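Sarcoplasmic calcium-binding protein (PDB 2SAS) binds calcium ions through EF-hand loops in amphioxus muscle, where its precise physiological role is not established. Local coordinates at residues T36-K39 / E40-G44; G113-V116 / S117-I121. One frame throughout, in Å; residues are numbered along the deposited sequence.

Interaction 1: residues T36-K39 / E40-G44; sequences TRYK and EVNKG
Tyr38, Lys39, Asn42 and Lys43 meet across the last turn of helix 28-42, the helix that leaves the first EF-hand calcium loop. The contact is local, between residues three to five apart.

Backbone bonds come first. Asn42 N donates to Tyr38 O at 3.0 Å, and Lys43 N donates to Lys39 O at 2.9 Å. Both are i to i+4 bonds of the alpha-helix. Two preceding bonds, Glu40 N to Thr36 O and Val41 N to Arg37 O, are less certain, because those oxygens are placed too close to Glu40 CB. Lys43, just after the helix, is the first residue to leave helical phi/psi, with a positive phi.

The side-chain contacts are looser. Four residues apart, Tyr38 and Asn42 lie on the same side of the helix. The amide of Asn42 lies over one face of the Tyr38 ring. The ring and amide planes are 44° apart, so this is not a flat stack. Tyr51 of helix 48-69 meets the same ring almost at right angles, and Met54 and Leu46 also touch Tyr38. This face of the helix therefore packs on the next helix.

Charged groups lie on the more open surface. Arg37 and Glu40 run side by side and point the same way. Arg37 NH1 and Glu40 OE1 stay 5.0 Å apart, so the opposite charges attract at most at a distance. Glu40 OE1 lies closer to carbon, 3.3 Å from Arg37 CA and 3.9 Å from Arg37 CG.

One side chain bonds back to the helix. The Lys43 chain is extended as far as CE and bends at chi4 (-41°). Its NZ donates to Glu40 O at 3.0 Å, tilted 16° from the carbonyl plane.

Interaction 2: residues G113-V116 / S117-I121; sequences GMDV and SGDGI. With CA (calcium ion), chain D.
The third calcium site of the chain is built here, with Asp115 reaching from the end of helix 103-114 to the loop residues that follow it. Four ligands come from this short piece. Asp115 OD1 binds the calcium ion at 2.2 Å, and Asp119 OD1 binds it at the same distance. Ser117 OG and the backbone Ile121 O are each 2.4 Å from the metal. Glu126 completes the set with its two carboxylate oxygens.

The ligand oxygens crowd round the ion. Asp115 OD1 and Asp119 OD1 are 3.0 Å apart, and the calcium charge probably offsets their mutual repulsion. The two carboxylate planes are tilted against each other.

This is the EF-hand loop, in which the first aspartate both binds the metal and ties the loop together. With CG opposite the backbone N (chi1 173°), the Asp115 carboxylate swings into the loop. OD1 goes to the calcium. OD2 turns to the backbone and accepts a hydrogen bond from Gly120 N at 2.7 Å, on its syn side and 26° out of the carboxylate plane. Gly120 has positive phi, which favours glycine.

A type I beta turn runs from Asp115 to Gly118. Gly118 N donates to Asp115 O at 3.2 Å, from above the carbonyl plane. A weak second bond runs from the same N to Asp115 OD1, with an angle of only 121° at the hydrogen. Gly118 also has a positive phi, a conformation readily taken by glycine.

How the interactions relate
Interaction 1 precedes interaction 2 in sequence. Their centres are about 16 Å apart. Their nearest atoms are about 7 Å apart, so they do not touch. They belong to different EF-hands. Residues 36-44 span the end of the helix that leaves the first calcium loop and the residues just after it, whereas residues 113-121 form most of the third calcium site. Interaction 1 binds no metal: the side chain of Arg37 is about 12 Å from a bound calcium ion and about 9 Å from the side chains of Asn21 and Asp30 in the first site. Interaction 2 holds its ion directly, whereas interaction 1 lies beyond the ligands of the first site.

Interaction 1: residues T36-K39 / E40-G44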
# COMPACT_ATOMS: atom_id res chain seq x y z
N THR A 36 20.49 0.81 8.48
CA THR A 36 20.00 -0.00 9.59
C THR A 36 19.33 -1.25 9.02
O THR A 36 19.53 -2.32 9.57
CB THR A 36 18.96 0.72 10.52
OG1 THR A 36 19.67 1.85 11.04
CG2 THR A 36 18.41 -0.23 11.62
N ARG A 37 18.53 -1.13 8.01
CA ARG A 37 17.79 -2.27 7.38
C ARG A 37 18.85 -3.30 6.91
O ARG A 37 18.75 -4.47 7.29
CB ARG A 37 17.02 -1.83 6.18
CG ARG A 37 15.53 -1.97 6.04
CD ARG A 37 14.99 -0.68 5.46
NE ARG A 37 13.75 -0.76 4.79
CZ ARG A 37 12.52 -1.02 5.22
NH1 ARG A 37 12.26 -1.39 6.48
NH2 ARG A 37 11.48 -0.96 4.36
N TYR A 38 19.80 -2.76 6.16
CA TYR A 38 20.91 -3.48 5.56
C TYR A 38 21.71 -4.33 6.54
O TYR A 38 22.00 -5.50 6.25
CB TYR A 38 21.83 -2.56 4.80
CG TYR A 38 22.72 -3.13 3.72
CD1 TYR A 38 22.22 -3.80 2.60
CD2 TYR A 38 24.10 -2.98 3.79
CE1 TYR A 38 23.05 -4.27 1.59
CE2 TYR A 38 24.94 -3.42 2.80
CZ TYR A 38 24.42 -4.08 1.69
OH TYR A 38 25.27 -4.58 0.72
N LYS A 39 22.16 -3.68 7.60
CA LYS A 39 22.95 -4.36 8.64
C LYS A 39 22.00 -5.34 9.37
O LYS A 39 22.42 -6.46 9.64
CB LYS A 39 23.55 -3.40 9.64
CG LYS A 39 24.31 -2.19 9.07
CD LYS A 39 24.22 -1.05 10.12
CE LYS A 39 25.60 -0.66 10.57
NZ LYS A 39 25.62 -0.67 12.09
N GLU A 40 20.80 -4.93 9.63
CA GLU A 40 19.70 -5.64 10.29
C GLU A 40 19.60 -7.05 9.73
O GLU A 40 19.62 -8.06 10.50
CB GLU A 40 18.40 -4.89 10.12
CG GLU A 40 17.10 -4.75 10.90
CD GLU A 40 15.93 -4.28 10.06
OE1 GLU A 40 15.68 -3.13 9.74
OE2 GLU A 40 15.18 -5.20 9.64
N VAL A 41 19.53 -7.17 8.41
CA VAL A 41 19.40 -8.43 7.70
C VAL A 41 20.66 -9.14 7.25
O VAL A 41 20.52 -10.38 7.09
CB VAL A 41 18.46 -8.29 6.45
CG1 VAL A 41 17.32 -7.32 6.72
CG2 VAL A 41 19.25 -8.00 5.21
N ASN A 42 21.72 -8.44 6.96
CA ASN A 42 22.95 -9.10 6.51
C ASN A 42 23.96 -9.45 7.62
O ASN A 42 24.85 -10.28 7.35
CB ASN A 42 23.69 -8.22 5.49
CG ASN A 42 23.01 -8.28 4.13
OD1 ASN A 42 22.07 -7.51 3.95
ND2 ASN A 42 23.55 -9.15 3.28
N LYS A 43 23.85 -8.76 8.71
CA LYS A 43 24.71 -8.81 9.88
C LYS A 43 26.16 -9.01 9.48
O LYS A 43 26.69 -8.32 8.62
CB LYS A 43 24.18 -9.91 10.79
CG LYS A 43 22.71 -9.69 11.20
CD LYS A 43 22.26 -10.95 11.93
CE LYS A 43 20.83 -10.87 12.43
NZ LYS A 43 20.58 -9.51 12.99
N GLY A 44 26.81 -10.02 10.05
CA GLY A 44 28.18 -10.40 9.79
C GLY A 44 28.39 -11.07 8.45
O GLY A 44 29.56 -11.42 8.14

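Interaction 2: residues G113-V116 / S117-I121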
# COMPACT_ATOMS: atom_id res chain seq x y z
N GLY A 113 17.97 -5.74 -3.22
CA GLY A 113 17.23 -6.05 -1.98
C GLY A 113 16.11 -7.01 -2.32
O GLY A 113 15.48 -7.59 -1.43
N MET A 114 15.86 -7.13 -3.62
CA MET A 114 14.75 -8.02 -4.08
C MET A 114 15.39 -9.39 -4.34
O MET A 114 14.90 -10.42 -3.85
CB MET A 114 14.05 -7.44 -5.27
CG MET A 114 13.08 -6.36 -4.96
SD MET A 114 12.69 -5.47 -6.50
CE MET A 114 11.52 -6.63 -7.21
N ASP A 115 16.50 -9.35 -5.04
CA ASP A 115 17.25 -10.56 -5.35
C ASP A 115 17.90 -11.09 -4.08
O ASP A 115 19.13 -11.11 -3.97
CB ASP A 115 18.23 -10.23 -6.48
CG ASP A 115 19.23 -11.27 -6.88
OD1 ASP A 115 19.07 -12.48 -6.65
OD2 ASP A 115 20.23 -10.85 -7.52
N VAL A 116 17.12 -11.56 -3.10
CA VAL A 116 17.69 -12.11 -1.87
C VAL A 116 18.77 -13.18 -2.09
O VAL A 116 19.67 -13.37 -1.20
CB VAL A 116 16.51 -12.62 -1.01
CG1 VAL A 116 16.97 -13.63 0.05
CG2 VAL A 116 15.72 -11.48 -0.39
N SER A 117 18.76 -13.88 -3.23
CA SER A 117 19.74 -14.94 -3.46
C SER A 117 21.04 -14.56 -4.13
O SER A 117 21.92 -15.48 -4.19
CB SER A 117 19.14 -16.09 -4.27
OG SER A 117 19.02 -15.68 -5.62
N GLY A 118 21.22 -13.38 -4.70
CA GLY A 118 22.49 -13.04 -5.31
C GLY A 118 22.79 -13.52 -6.70
O GLY A 118 23.91 -13.20 -7.18
N ASP A 119 21.92 -14.16 -7.41
CA ASP A 119 22.16 -14.62 -8.78
C ASP A 119 21.86 -13.55 -9.80
O ASP A 119 22.09 -13.80 -10.99
CB ASP A 119 21.39 -15.90 -9.16
CG ASP A 119 19.95 -15.94 -8.85
OD1 ASP A 119 19.31 -15.03 -8.26
OD2 ASP A 119 19.32 -16.98 -9.16
N GLY A 120 21.32 -12.41 -9.37
CA GLY A 120 21.05 -11.34 -10.40
C GLY A 120 19.78 -11.60 -11.17
O GLY A 120 19.65 -11.14 -12.31
N ILE A 121 18.86 -12.32 -10.58
CA ILE A 121 17.56 -12.65 -11.19
C ILE A 121 16.58 -12.51 -10.03
O ILE A 121 17.10 -12.99 -9.01
CB ILE A 121 17.55 -14.15 -11.69
CG1 ILE A 121 18.45 -14.23 -12.95
CG2 ILE A 121 16.16 -14.78 -11.93
CD1 ILE A 121 18.72 -15.70 -13.36
CA CA D . 17.67 -14.17 -6.98